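Local coordinates for putative uncharacterized protein (Archaeoglobus fulgidus, PDB 4KPP) that probably exchanges calcium ions for protons across the membrane as a CAX-type H+/Ca2+ antiporter of the sodium/calcium exchanger family, at residues T101-G106 and W248-A253; P77-D82 and V283-L288. All blocks are in the same frame, centred on the assembly; numbering follows the deposited sequence.

Contact 1: residues T101-G106 and W248-A253; sequences TANMTG and WIAPLA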
loop_
_atom_site.group_PDB
_atom_site.type_symbol
_atom_site.label_atom_id
_atom_site.label_comp_id
_atom_site.label_asym_id
_atom_site.label_seq_id
_atom_site.Cartn_x
_atom_site.Cartn_y
_atom_site.Cartn_z
ATOM N N THR A 101 1.278 -7.312 12.543
ATOM C CA THR A 101 2.456 -7.529 11.713
ATOM C C THR A 101 2.138 -8.406 10.505
ATOM O O THR A 101 2.643 -8.172 9.408
ATOM C CB THR A 101 3.615 -8.134 12.517
ATOM O OG1 THR A 101 3.853 -7.332 13.680
ATOM C CG2 THR A 101 4.876 -8.177 11.667
ATOM N N ALA A 102 1.288 -9.407 10.712
ATOM C CA ALA A 102 0.859 -10.289 9.629
ATOM C C ALA A 102 0.124 -9.519 8.534
ATOM O O ALA A 102 0.324 -9.773 7.350
ATOM C CB ALA A 102 -0.014 -11.417 10.167
ATOM N N ASN A 103 -0.729 -8.581 8.934
ATOM C CA ASN A 103 -1.477 -7.769 7.976
ATOM C C ASN A 103 -0.561 -6.833 7.193
ATOM O O ASN A 103 -0.741 -6.621 5.993
ATOM C CB ASN A 103 -2.573 -6.971 8.688
ATOM C CG ASN A 103 -3.427 -6.166 7.727
ATOM O OD1 ASN A 103 -3.175 -4.983 7.496
ATOM N ND2 ASN A 103 -4.446 -6.806 7.162
ATOM N N MET A 104 0.428 -6.282 7.886
ATOM C CA MET A 104 1.390 -5.372 7.280
ATOM C C MET A 104 2.268 -6.089 6.256
ATOM O O MET A 104 2.505 -5.583 5.158
ATOM C CB MET A 104 2.264 -4.756 8.370
ATOM C CG MET A 104 3.129 -3.604 7.909
ATOM S SD MET A 104 4.867 -3.906 8.268
ATOM C CE MET A 104 5.296 -4.974 6.922
ATOM N N THR A 105 2.764 -7.263 6.630
ATOM C CA THR A 105 3.619 -8.044 5.745
ATOM C C THR A 105 2.812 -8.580 4.568
ATOM O O THR A 105 3.306 -8.650 3.438
ATOM C CB THR A 105 4.295 -9.211 6.492
ATOM O OG1 THR A 105 3.301 -9.983 7.176
ATOM C CG2 THR A 105 5.309 -8.682 7.505
ATOM N N GLY A 106 1.564 -8.947 4.837
ATOM C CA GLY A 106 0.665 -9.388 3.789
ATOM C C GLY A 106 0.450 -8.300 2.758
ATOM O O GLY A 106 0.534 -8.548 1.552
ATOM N N TRP A 248 -3.966 -12.185 3.983
ATOM C CA TRP A 248 -4.215 -12.242 2.544
ATOM C C TRP A 248 -5.548 -11.649 2.092
ATOM O O TRP A 248 -5.605 -10.951 1.078
ATOM C CB TRP A 248 -4.055 -13.673 2.022
ATOM C CG TRP A 248 -2.737 -14.287 2.387
ATOM C CD1 TRP A 248 -2.538 -15.433 3.099
ATOM C CD2 TRP A 248 -1.432 -13.779 2.073
ATOM N NE1 TRP A 248 -1.196 -15.675 3.239
ATOM C CE2 TRP A 248 -0.494 -14.675 2.619
ATOM C CE3 TRP A 248 -0.967 -12.658 1.377
ATOM C CZ2 TRP A 248 0.883 -14.486 2.494
ATOM C CZ3 TRP A 248 0.402 -12.472 1.254
ATOM C CH2 TRP A 248 1.310 -13.381 1.808
ATOM N N ILE A 249 -6.615 -11.925 2.832
ATOM C CA ILE A 249 -7.933 -11.444 2.431
ATOM C C ILE A 249 -8.121 -9.962 2.737
ATOM O O ILE A 249 -8.563 -9.201 1.879
ATOM C CB ILE A 249 -9.070 -12.265 3.068
ATOM C CG1 ILE A 249 -8.950 -13.734 2.661
ATOM C CG2 ILE A 249 -10.423 -11.721 2.639
ATOM C CD1 ILE A 249 -10.045 -14.611 3.228
ATOM N N ALA A 250 -7.776 -9.553 3.955
ATOM C CA ALA A 250 -7.919 -8.154 4.357
ATOM C C ALA A 250 -7.133 -7.156 3.489
ATOM O O ALA A 250 -7.682 -6.130 3.095
ATOM C CB ALA A 250 -7.597 -7.968 5.849
ATOM N N PRO A 251 -5.850 -7.440 3.192
ATOM C CA PRO A 251 -5.156 -6.485 2.319
ATOM C C PRO A 251 -5.699 -6.491 0.893
ATOM O O PRO A 251 -5.619 -5.470 0.206
ATOM C CB PRO A 251 -3.709 -6.987 2.328
ATOM C CG PRO A 251 -3.585 -7.759 3.579
ATOM C CD PRO A 251 -4.912 -8.425 3.760
ATOM N N LEU A 252 -6.243 -7.624 0.456
ATOM C CA LEU A 252 -6.804 -7.728 -0.885
ATOM C C LEU A 252 -7.921 -6.708 -1.053
ATOM O O LEU A 252 -8.042 -6.070 -2.095
ATOM C CB LEU A 252 -7.332 -9.140 -1.144
ATOM C CG LEU A 252 -7.508 -9.516 -2.618
ATOM C CD1 LEU A 252 -6.156 -9.657 -3.307
ATOM C CD2 LEU A 252 -8.329 -10.789 -2.767
ATOM N N ALA A 253 -8.724 -6.542 -0.008
ATOM C CA ALA A 253 -9.807 -5.571 -0.027
ATOM C C ALA A 253 -9.288 -4.140 0.097
ATOM O O ALA A 253 -9.961 -3.189 -0.302
ATOM C CB ALA A 253 -10.805 -5.873 1.080
#
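Asn103 and Gly106 of helix 96-127 meet Trp248, Ala250 and Pro251 of helix 242-267 in a buried helix-helix crossing that joins the two sodium/calcium exchanger regions of the chain. The segment axes approach to 8.7 Å and cross at -54°. The apolar packing centres on Gly106 and the ring of Pro251, whose CG comes within 4.2 Å of Gly106 C. With no side chain at Gly106, the backbones can draw close, its CA lying 5.8 Å from the CA of Trp248. Proline has no N-H to donate, so Pro251 lacks the bond to the preceding turn and helix 242-267 is kinked there.

Polar groups touch this surface without bonding across it. A chi1 of -177° turns the Asn103 amide away from its own backbone N and lays it beside the proline ring, the two side chains pointing opposite ways. ND2 then lies 3.6 Å from Ala250 CB, and its hydrogen bond goes to Val246 O, just ahead of 248-253 on the same helix.

The aromatic contribution comes from Trp248, whose ring also meets that of Phe348 nearly at right angles. Its CZ3 stands 3.9 Å from Gly106 O.

Contact 2: residues P77-D82 and V283-L288; sequences PEYAVD and VNQWTL
Tyr79 reaches from helix 76-91 to Asn284 and Leu288, at the place where helix 271-285 gives way to a short turn and helix 288-299 starts. This is the close-packed part of the contact. The phenol OH donates to Asn284 OD1, modelled at a very short 2.5 Å whose exact value is doubtful; OD1 sits in the plane of the ring at its edge, with the ring and amide planes 37° apart. With CG between its backbone N and carbonyl carbon (chi1 76°), Asn284 holds the amide over toward the tyrosine. Leu288 crosses the ring at about a right angle, its CD2 3.7 Å from CE2 of Tyr79, while its CB lies near the hydroxyl. A phenylalanine in place of Tyr79 would probably leave Asn284 OD1 without its donor and the amide freer to turn.

Packing is looser toward Gln285, where OE1 merely comes within 3.7 Å of Glu78 CG and the carboxylate and amide planes are 29° apart. The amide is held instead by NE2, which donates to Ser281 and Glu255. Glu78 and Gln285 on this looser side are buried, whereas the closely packed Tyr79 and Leu288 are partly exposed.

The turn itself is secured at Val283 O, which accepts from Thr287 OG1 at 2.6 Å and from Trp286 N, the two arriving from opposite faces of the carbonyl plane. One directional hydrogen bond beside an apolar flank is consistent with a fit that depends on the orientation of the phenol as well as on its bulk.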
loop_
_atom_site.group_PDB
_atom_site.type_symbol
_atom_site.label_atom_id
_atom_site.label_comp_id
_atom_site.label_asym_id
_atom_site.label_seq_id
_atom_site.Cartn_x
_atom_site.Cartn_y
_atom_site.Cartn_z
ATOM N N PRO A 77 -7.264 2.661 3.270
ATOM C CA PRO A 77 -7.912 1.510 3.911
ATOM C C PRO A 77 -6.922 0.536 4.552
ATOM O O PRO A 77 -7.246 -0.085 5.563
ATOM C CB PRO A 77 -8.630 0.831 2.746
ATOM C CG PRO A 77 -8.948 1.934 1.818
ATOM C CD PRO A 77 -7.796 2.887 1.912
ATOM N N GLU A 78 -5.732 0.409 3.980
ATOM C CA GLU A 78 -4.733 -0.479 4.558
ATOM C C GLU A 78 -4.236 0.058 5.898
ATOM O O GLU A 78 -4.046 -0.702 6.850
ATOM C CB GLU A 78 -3.563 -0.702 3.598
ATOM C CG GLU A 78 -2.352 -1.374 4.242
ATOM C CD GLU A 78 -2.679 -2.716 4.894
ATOM O OE1 GLU A 78 -1.955 -3.113 5.834
ATOM O OE2 GLU A 78 -3.647 -3.380 4.468
ATOM N N TYR A 79 -4.028 1.369 5.969
ATOM C CA TYR A 79 -3.597 1.991 7.214
ATOM C C TYR A 79 -4.673 1.884 8.284
ATOM O O TYR A 79 -4.370 1.703 9.462
ATOM C CB TYR A 79 -3.202 3.454 6.989
ATOM C CG TYR A 79 -1.834 3.608 6.374
ATOM C CD1 TYR A 79 -1.625 3.344 5.027
ATOM C CD2 TYR A 79 -0.748 4.009 7.142
ATOM C CE1 TYR A 79 -0.373 3.473 4.462
ATOM C CE2 TYR A 79 0.507 4.145 6.585
ATOM C CZ TYR A 79 0.689 3.877 5.244
ATOM O OH TYR A 79 1.936 4.007 4.681
ATOM N N ALA A 80 -5.931 1.985 7.866
ATOM C CA ALA A 80 -7.045 1.947 8.805
ATOM C C ALA A 80 -7.289 0.542 9.345
ATOM O O ALA A 80 -7.529 0.365 10.537
ATOM C CB ALA A 80 -8.301 2.498 8.157
ATOM N N VAL A 81 -7.227 -0.452 8.462
ATOM C CA VAL A 81 -7.397 -1.845 8.866
ATOM C C VAL A 81 -6.221 -2.326 9.714
ATOM O O VAL A 81 -6.414 -2.926 10.774
ATOM C CB VAL A 81 -7.577 -2.779 7.647
ATOM C CG1 VAL A 81 -7.521 -4.242 8.076
ATOM C CG2 VAL A 81 -8.887 -2.477 6.931
ATOM N N ASP A 82 -5.003 -2.059 9.254
ATOM C CA ASP A 82 -3.821 -2.460 10.006
ATOM C C ASP A 82 -3.730 -1.660 11.298
ATOM O O ASP A 82 -3.283 -2.169 12.327
ATOM C CB ASP A 82 -2.556 -2.259 9.176
ATOM C CG ASP A 82 -1.408 -3.129 9.650
ATOM O OD1 ASP A 82 -1.573 -3.843 10.665
ATOM O OD2 ASP A 82 -0.336 -3.093 9.009
ATOM N N VAL A 283 6.737 2.128 -1.037
ATOM C CA VAL A 283 7.578 2.928 -0.148
ATOM C C VAL A 283 6.875 3.264 1.168
ATOM O O VAL A 283 7.417 2.994 2.241
ATOM C CB VAL A 283 8.075 4.233 -0.826
ATOM C CG1 VAL A 283 8.910 5.061 0.145
ATOM C CG2 VAL A 283 8.878 3.911 -2.072
ATOM N N ASN A 284 5.674 3.840 1.101
ATOM C CA ASN A 284 4.979 4.215 2.337
ATOM C C ASN A 284 4.557 3.011 3.180
ATOM O O ASN A 284 4.624 3.051 4.411
ATOM C CB ASN A 284 3.802 5.180 2.093
ATOM C CG ASN A 284 2.570 4.496 1.525
ATOM O OD1 ASN A 284 1.869 3.767 2.226
ATOM N ND2 ASN A 284 2.280 4.762 0.257
ATOM N N GLN A 285 4.145 1.935 2.518
ATOM C CA GLN A 285 3.724 0.737 3.235
ATOM C C GLN A 285 4.909 0.013 3.871
ATOM O O GLN A 285 4.744 -0.778 4.801
ATOM C CB GLN A 285 2.918 -0.196 2.325
ATOM C CG GLN A 285 1.563 0.387 1.940
ATOM C CD GLN A 285 0.737 -0.537 1.072
ATOM O OE1 GLN A 285 0.192 -1.530 1.549
ATOM N NE2 GLN A 285 0.633 -0.208 -0.211
ATOM N N TRP A 286 6.106 0.307 3.377
ATOM C CA TRP A 286 7.316 -0.331 3.875
ATOM C C TRP A 286 8.104 0.643 4.749
ATOM O O TRP A 286 9.236 0.366 5.140
ATOM C CB TRP A 286 8.156 -0.840 2.698
ATOM C CG TRP A 286 9.258 -1.801 3.042
ATOM C CD1 TRP A 286 10.548 -1.752 2.596
ATOM C CD2 TRP A 286 9.171 -2.960 3.886
ATOM N NE1 TRP A 286 11.269 -2.800 3.110
ATOM C CE2 TRP A 286 10.449 -3.556 3.906
ATOM C CE3 TRP A 286 8.142 -3.549 4.628
ATOM C CZ2 TRP A 286 10.723 -4.710 4.637
ATOM C CZ3 TRP A 286 8.419 -4.694 5.355
ATOM C CH2 TRP A 286 9.698 -5.263 5.352
ATOM N N THR A 287 7.487 1.783 5.053
ATOM C CA THR A 287 8.078 2.784 5.941
ATOM C C THR A 287 7.054 3.326 6.939
ATOM O O THR A 287 7.045 2.931 8.104
ATOM C CB THR A 287 8.704 3.971 5.160
ATOM O OG1 THR A 287 7.737 4.529 4.258
ATOM C CG2 THR A 287 9.932 3.516 4.372
ATOM N N LEU A 288 6.194 4.227 6.467
ATOM C CA LEU A 288 5.179 4.860 7.309
ATOM C C LEU A 288 4.256 3.851 7.996
ATOM O O LEU A 288 3.893 4.025 9.161
ATOM C CB LEU A 288 4.348 5.858 6.494
ATOM C CG LEU A 288 3.288 6.641 7.277
ATOM C CD1 LEU A 288 3.932 7.625 8.251
ATOM C CD2 LEU A 288 2.329 7.358 6.338
#

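In the fold
Both contacts are buried, contact 2 nearer the middle of the chain (its centre about 6 Å from that of the chain, against about 10 Å for contact 1), and contact 1 is nested within the loop that contact 2 closes. Each joins one exchanger region to the other, through consecutive helices: 76-91 and 96-127 on one side, 242-267 and 271-285 on the other, contact 2 also taking in the start of helix 288-299. Contact 1 is backbone-close packing with no hydrogen bond across it, whereas contact 2 has one between side chains. They touch at several places, among them Met104 CE, 3.5 Å from Trp286 CZ3, and Asn108 ND2 hydrogen-bonds to the carbonyl O of both Met104 and Gln285. Both lie away from the calcium site.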